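Local coordinates for protein pseudouridylate synthase RPUSD4, mitochondrial (Homo sapiens, PDB 5UBA) that catalyses the isomerisation of uridine to pseudouridine in mitochondrial RNAs, including the 16S ribosomal RNA, whose assembly into a functional mitochondrial ribosome requires this modification, at residues L78-D83 with E104-R109; V189-I194 with H199-H204. All blocks are in the same frame, centred on the assembly; numbering follows the deposited sequence.

Contact 1. Residues L78-D83 with E104-R109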
loop_
_atom_site.group_PDB
_atom_site.type_symbol
_atom_site.label_atom_id
_atom_site.label_comp_id
_atom_site.label_asym_id
_atom_site.label_seq_id
_atom_site.Cartn_x
_atom_site.Cartn_y
_atom_site.Cartn_z
ATOM N N LEU A 78 -13.917 4.537 -10.417
ATOM C CA LEU A 78 -12.578 4.092 -10.005
ATOM C C LEU A 78 -11.561 4.415 -11.099
ATOM O O LEU A 78 -11.851 4.277 -12.306
ATOM C CB LEU A 78 -12.550 2.581 -9.789
ATOM C CG LEU A 78 -13.422 1.997 -8.675
ATOM C CD1 LEU A 78 -13.416 0.478 -8.717
ATOM C CD2 LEU A 78 -12.985 2.529 -7.314
ATOM N N CYS A 79 -10.385 4.866 -10.662
ATOM C CA CYS A 79 -9.224 5.082 -11.557
ATOM C C CYS A 79 -8.038 4.155 -11.334
ATOM O O CYS A 79 -7.163 4.083 -12.186
ATOM C CB CYS A 79 -8.745 6.507 -11.385
ATOM S SG CYS A 79 -9.962 7.763 -11.862
ATOM N N HIS A 80 -7.953 3.546 -10.164
ATOM C CA HIS A 80 -6.875 2.647 -9.772
ATOM C C HIS A 80 -7.295 1.969 -8.482
ATOM O O HIS A 80 -8.287 2.358 -7.857
ATOM C CB HIS A 80 -5.554 3.401 -9.585
ATOM C CG HIS A 80 -5.563 4.372 -8.454
ATOM N ND1 HIS A 80 -4.706 4.245 -7.376
ATOM C CD2 HIS A 80 -6.282 5.503 -8.245
ATOM C CE1 HIS A 80 -4.895 5.269 -6.560
ATOM N NE2 HIS A 80 -5.875 6.018 -7.038
ATOM N N ARG A 81 -6.546 0.965 -8.079
ATOM C CA ARG A 81 -6.940 0.178 -6.910
ATOM C C ARG A 81 -5.873 0.265 -5.830
ATOM O O ARG A 81 -4.697 0.496 -6.115
ATOM C CB ARG A 81 -7.235 -1.279 -7.325
ATOM C CG ARG A 81 -6.042 -2.221 -7.457
ATOM C CD ARG A 81 -5.009 -1.768 -8.467
ATOM N N LEU A 82 -6.324 0.143 -4.592
ATOM C CA LEU A 82 -5.486 -0.062 -3.420
ATOM C C LEU A 82 -5.983 -1.309 -2.740
ATOM O O LEU A 82 -7.178 -1.594 -2.771
ATOM C CB LEU A 82 -5.621 1.087 -2.419
ATOM C CG LEU A 82 -5.068 2.458 -2.769
ATOM C CD1 LEU A 82 -5.268 3.404 -1.596
ATOM C CD2 LEU A 82 -3.610 2.383 -3.187
ATOM N N ASP A 83 -5.085 -2.059 -2.116
ATOM C CA ASP A 83 -5.474 -3.221 -1.331
ATOM C C ASP A 83 -6.193 -2.851 -0.044
ATOM O O ASP A 83 -6.077 -1.727 0.455
ATOM C CB ASP A 83 -4.241 -4.097 -1.038
ATOM C CG ASP A 83 -3.664 -4.730 -2.288
ATOM O OD1 ASP A 83 -4.422 -5.079 -3.232
ATOM O OD2 ASP A 83 -2.438 -4.930 -2.312
ATOM N N GLU A 104 -5.164 4.784 -17.854
ATOM C CA GLU A 104 -4.104 4.682 -18.877
ATOM C C GLU A 104 -2.793 5.311 -18.394
ATOM O O GLU A 104 -1.723 4.779 -18.693
ATOM C CB GLU A 104 -4.593 5.292 -20.192
ATOM C CG GLU A 104 -3.649 5.223 -21.390
ATOM C CD GLU A 104 -3.368 3.829 -21.896
ATOM O OE1 GLU A 104 -3.923 2.811 -21.407
ATOM O OE2 GLU A 104 -2.532 3.751 -22.839
ATOM N N LEU A 105 -2.861 6.411 -17.645
ATOM C CA LEU A 105 -1.666 6.971 -17.015
ATOM C C LEU A 105 -0.994 5.960 -16.095
ATOM O O LEU A 105 0.253 5.850 -16.090
ATOM C CB LEU A 105 -1.978 8.263 -16.264
ATOM C CG LEU A 105 -2.455 9.475 -17.072
ATOM C CD1 LEU A 105 -2.843 10.641 -16.195
ATOM C CD2 LEU A 105 -1.390 9.886 -18.086
ATOM N N PHE A 106 -1.778 5.220 -15.309
ATOM C CA PHE A 106 -1.203 4.183 -14.468
ATOM C C PHE A 106 -0.617 3.039 -15.291
ATOM O O PHE A 106 0.475 2.578 -15.006
ATOM C CB PHE A 106 -2.224 3.607 -13.462
ATOM C CG PHE A 106 -2.453 4.461 -12.244
ATOM C CD1 PHE A 106 -1.695 4.281 -11.102
ATOM C CD2 PHE A 106 -3.437 5.414 -12.230
ATOM C CE1 PHE A 106 -1.926 5.050 -9.971
ATOM C CE2 PHE A 106 -3.664 6.198 -11.113
ATOM C CZ PHE A 106 -2.895 6.013 -9.975
ATOM N N ARG A 107 -1.378 2.556 -16.285
ATOM C CA ARG A 107 -0.929 1.427 -17.129
ATOM C C ARG A 107 0.412 1.716 -17.788
ATOM O O ARG A 107 1.257 0.824 -17.926
ATOM C CB ARG A 107 -1.951 1.138 -18.244
ATOM C CG ARG A 107 -1.714 -0.183 -18.972
ATOM C CD ARG A 107 -2.549 -0.302 -20.249
ATOM N NE ARG A 107 -2.173 0.647 -21.294
ATOM C CZ ARG A 107 -1.144 0.518 -22.132
ATOM N NH1 ARG A 107 -0.330 -0.539 -22.082
ATOM N NH2 ARG A 107 -0.923 1.467 -23.032
ATOM N N THR A 108 0.569 2.951 -18.236
ATOM C CA THR A 108 1.778 3.377 -18.964
ATOM C C THR A 108 2.860 3.969 -18.047
ATOM O O THR A 108 3.793 4.623 -18.522
ATOM C CB THR A 108 1.427 4.381 -20.082
ATOM O OG1 THR A 108 0.826 5.571 -19.547
ATOM C CG2 THR A 108 0.490 3.720 -21.131
ATOM N N ARG A 109 2.699 3.806 -16.727
ATOM C CA ARG A 109 3.742 4.186 -15.752
ATOM C C ARG A 109 4.108 5.667 -15.736
ATOM O O ARG A 109 5.272 6.047 -15.510
ATOM C CB ARG A 109 4.971 3.294 -15.906
ATOM C CG ARG A 109 4.634 1.828 -15.803
ATOM C CD ARG A 109 5.867 0.956 -15.857
ATOM N NE ARG A 109 5.504 -0.436 -16.125
ATOM C CZ ARG A 109 6.372 -1.427 -16.307
ATOM N NH1 ARG A 109 7.686 -1.218 -16.216
ATOM N NH2 ARG A 109 5.916 -2.656 -16.547
#

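Contact 2. Residues V189-I194 with H199-H204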
loop_
_atom_site.group_PDB
_atom_site.type_symbol
_atom_site.label_atom_id
_atom_site.label_comp_id
_atom_site.label_asym_id
_atom_site.label_seq_id
_atom_site.Cartn_x
_atom_site.Cartn_y
_atom_site.Cartn_z
ATOM N N VAL A 189 10.249 3.425 5.700
ATOM C CA VAL A 189 10.793 3.231 4.364
ATOM C C VAL A 189 9.835 3.817 3.330
ATOM O O VAL A 189 8.637 3.527 3.369
ATOM C CB VAL A 189 11.028 1.738 4.041
ATOM C CG1 VAL A 189 11.727 1.549 2.696
ATOM C CG2 VAL A 189 11.804 1.038 5.161
ATOM N N GLU A 190 10.379 4.631 2.421
ATOM C CA GLU A 190 9.634 5.124 1.265
ATOM C C GLU A 190 9.813 4.146 0.118
ATOM O O GLU A 190 10.936 3.729 -0.197
ATOM C CB GLU A 190 10.113 6.523 0.864
ATOM C CG GLU A 190 9.233 7.210 -0.185
ATOM C CD GLU A 190 9.430 8.747 -0.248
ATOM O OE1 GLU A 190 10.421 9.134 -0.931
ATOM O OE2 GLU A 190 8.638 9.590 0.342
ATOM N N LEU A 191 8.704 3.755 -0.494
ATOM C CA LEU A 191 8.686 2.763 -1.559
ATOM C C LEU A 191 8.050 3.356 -2.789
ATOM O O LEU A 191 7.028 4.049 -2.687
ATOM C CB LEU A 191 7.839 1.590 -1.106
ATOM C CG LEU A 191 8.265 0.949 0.223
ATOM C CD1 LEU A 191 7.156 0.138 0.832
ATOM C CD2 LEU A 191 9.500 0.119 -0.035
ATOM N N GLN A 192 8.606 3.040 -3.950
ATOM C CA GLN A 192 8.004 3.446 -5.205
ATOM C C GLN A 192 7.939 2.220 -6.063
ATOM O O GLN A 192 8.959 1.849 -6.678
ATOM C CB GLN A 192 8.769 4.585 -5.895
ATOM C CG GLN A 192 8.126 4.920 -7.243
ATOM C CD GLN A 192 8.713 6.107 -7.960
ATOM O OE1 GLN A 192 9.578 6.815 -7.456
ATOM N NE2 GLN A 192 8.221 6.331 -9.173
ATOM N N PRO A 193 6.755 1.592 -6.140
ATOM C CA PRO A 193 6.566 0.507 -7.102
ATOM C C PRO A 193 6.552 1.145 -8.506
ATOM O O PRO A 193 5.801 2.111 -8.756
ATOM C CB PRO A 193 5.223 -0.099 -6.711
ATOM C CG PRO A 193 4.488 1.021 -6.030
ATOM C CD PRO A 193 5.496 1.957 -5.445
ATOM N N ILE A 194 7.450 0.691 -9.376
ATOM C CA ILE A 194 7.489 1.182 -10.746
ATOM C C ILE A 194 6.472 0.410 -11.556
ATOM O O ILE A 194 5.686 0.995 -12.308
ATOM C CB ILE A 194 8.894 1.014 -11.361
ATOM C CG1 ILE A 194 9.943 1.759 -10.511
ATOM C CG2 ILE A 194 8.883 1.458 -12.820
ATOM C CD1 ILE A 194 9.733 3.252 -10.346
ATOM N N HIS A 199 0.663 -7.264 -4.487
ATOM C CA HIS A 199 1.484 -7.440 -3.286
ATOM C C HIS A 199 2.980 -7.222 -3.490
ATOM O O HIS A 199 3.779 -7.633 -2.665
ATOM C CB HIS A 199 1.228 -8.791 -2.615
ATOM C CG HIS A 199 -0.126 -8.905 -2.014
ATOM N ND1 HIS A 199 -0.596 -10.083 -1.482
ATOM C CD2 HIS A 199 -1.116 -7.997 -1.865
ATOM C CE1 HIS A 199 -1.814 -9.886 -1.013
ATOM N NE2 HIS A 199 -2.156 -8.631 -1.234
ATOM N N GLN A 200 3.370 -6.512 -4.550
ATOM C CA GLN A 200 4.793 -6.426 -4.842
ATOM C C GLN A 200 5.590 -5.760 -3.735
ATOM O O GLN A 200 6.679 -6.192 -3.458
ATOM C CB GLN A 200 5.090 -5.800 -6.206
ATOM C CG GLN A 200 5.019 -4.310 -6.358
ATOM C CD GLN A 200 5.651 -3.892 -7.679
ATOM O OE1 GLN A 200 5.071 -4.163 -8.724
ATOM N NE2 GLN A 200 6.829 -3.254 -7.647
ATOM N N LEU A 201 5.073 -4.713 -3.109
ATOM C CA LEU A 201 5.829 -4.046 -2.027
ATOM C C LEU A 201 6.071 -4.973 -0.849
ATOM O O LEU A 201 7.185 -5.017 -0.285
ATOM C CB LEU A 201 5.146 -2.758 -1.541
ATOM C CG LEU A 201 4.922 -1.688 -2.610
ATOM C CD1 LEU A 201 4.258 -0.474 -2.001
ATOM C CD2 LEU A 201 6.214 -1.323 -3.312
ATOM N N ARG A 202 5.024 -5.686 -0.464
ATOM C CA ARG A 202 5.115 -6.621 0.648
ATOM C C ARG A 202 6.058 -7.764 0.369
ATOM O O ARG A 202 6.853 -8.137 1.232
ATOM C CB ARG A 202 3.721 -7.123 1.022
ATOM C CG ARG A 202 2.836 -6.028 1.572
ATOM C CD ARG A 202 1.386 -6.439 1.558
ATOM N NE ARG A 202 1.117 -7.465 2.544
ATOM C CZ ARG A 202 -0.074 -8.023 2.736
ATOM N NH1 ARG A 202 -1.112 -7.639 2.001
ATOM N NH2 ARG A 202 -0.230 -8.962 3.666
ATOM N N VAL A 203 5.969 -8.322 -0.825
ATOM C CA VAL A 203 6.796 -9.486 -1.212
ATOM C C VAL A 203 8.241 -9.044 -1.416
ATOM O O VAL A 203 9.171 -9.679 -0.903
ATOM C CB VAL A 203 6.198 -10.189 -2.435
ATOM C CG1 VAL A 203 7.113 -11.292 -2.988
ATOM C CG2 VAL A 203 4.829 -10.758 -2.076
ATOM N N HIS A 204 8.460 -7.933 -2.092
ATOM C CA HIS A 204 9.833 -7.458 -2.256
ATOM C C HIS A 204 10.498 -7.122 -0.924
ATOM O O HIS A 204 11.663 -7.448 -0.702
ATOM C CB HIS A 204 9.867 -6.265 -3.190
ATOM C CG HIS A 204 9.878 -6.639 -4.633
ATOM N ND1 HIS A 204 9.766 -5.701 -5.629
ATOM C CD2 HIS A 204 10.073 -7.830 -5.247
ATOM C CE1 HIS A 204 9.887 -6.301 -6.805
ATOM N NE2 HIS A 204 10.066 -7.594 -6.604
#

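Contact 1. Residues L78-D83 with E104-R109
The imidazole of His80 and the ring of Phe106 lie nearly parallel in an offset stack, with centroids 4.5 Å apart and planes inclined by only 12°. The phenyl ring presents its far end to the histidine: Phe106 CZ comes within 3.5 Å of His80 CG, above the imidazole plane and displaced toward its rim. In return the methylene of His80 sits over the middle of the phenyl ring, with CB 3.7 Å from the centroid of the Phe106 ring, in a CH-pi contact that extends the stack back to the root of the side chain. The backbone already places CB there; the first torsion of His80, 65°, swings only the imidazole, laying it against the phenyl ring beside that methylene. Farther along the same ring, Phe106 CD2 approaches the carbonyl oxygen Cys79 O at 4.0 Å. No hydrogen bond spans the two segments; at the polar end of the imidazole, NE2 instead accepts a hydrogen bond from the backbone N of Val91, which would hold the ring's rotation over its partner. A second tie between loop and helix lies close by, where Gln103 NE2 donates a hydrogen bond to Leu78 O. A Schellman motif with Arg109 as its C-prime residue closes the helix just beyond. Asp83, the active-site residue inferred from related enzymes, ends the 78-83 segment and forms a salt bridge with Lys198. The stack thus joins the loop leading to this aspartate to the C-terminal end of helix 96-107, with Leu257 of strand 252-259 touching both His80 and Phe106 and strand 89-93 packing against Cys79 and His80.

Contact 2. Residues V189-I194 with H199-H204
Strand 186-193 of the mixed sheet and helix 200-209, which follows it after a short loop, pack through a small hydrophobic interface centred on Leu201. One methyl of this leucine does most of the touching: Leu201 CD2 lies 3.7 Å from Pro193 CB and also meets CG and CD along the pyrrolidine ring. The same methyl reaches Leu191 CB at 4.0 Å, while Leu201 CD1 lies 4.1 Å from Leu191 CD1, the two side chains lying alongside one another and pointing opposite ways. Gln200 adds an amide to the apolar patch, its NE2 resting 3.7 Å from Pro193 CB. With chi1 at 79° and the chain extended beyond CG, the amide is carried to the proline. Its polar needs are met elsewhere, OE1 by Thr195 OG1 and Ile197 N, NE2 by Thr175 OG1. Tyr115 of strand 112-120 touches both Pro193 and Leu201. The axes of strand 189-193 and helix 200-204 approach to 9.7 Å, their directions 119° apart. The helix after strand 186-193 thus lies across the mixed sheet of the pseudouridine synthase fold, with the side chain of Leu201 about 8 Å from that of Asp83, the active-site residue by similarity.

Contact 2 is buried near the centre of the chain, whereas contact 1 is only partly buried and lies farther out. Their chemistry differs accordingly: an aromatic stack joins a loop to a helix end in the first, and aliphatic side chains with one amide join a strand to a helix in the second. Both connect to the same mixed sheet, contact 1 through strand 252-259 and contact 2 through its own strand 186-193. Their segments also meet directly, with Asp83 OD2 of 78-83 packing 3.4 Å from His199 CD2 of 199-204. The N-cap of helix 200-209 therefore lies beside the probable catalytic aspartate.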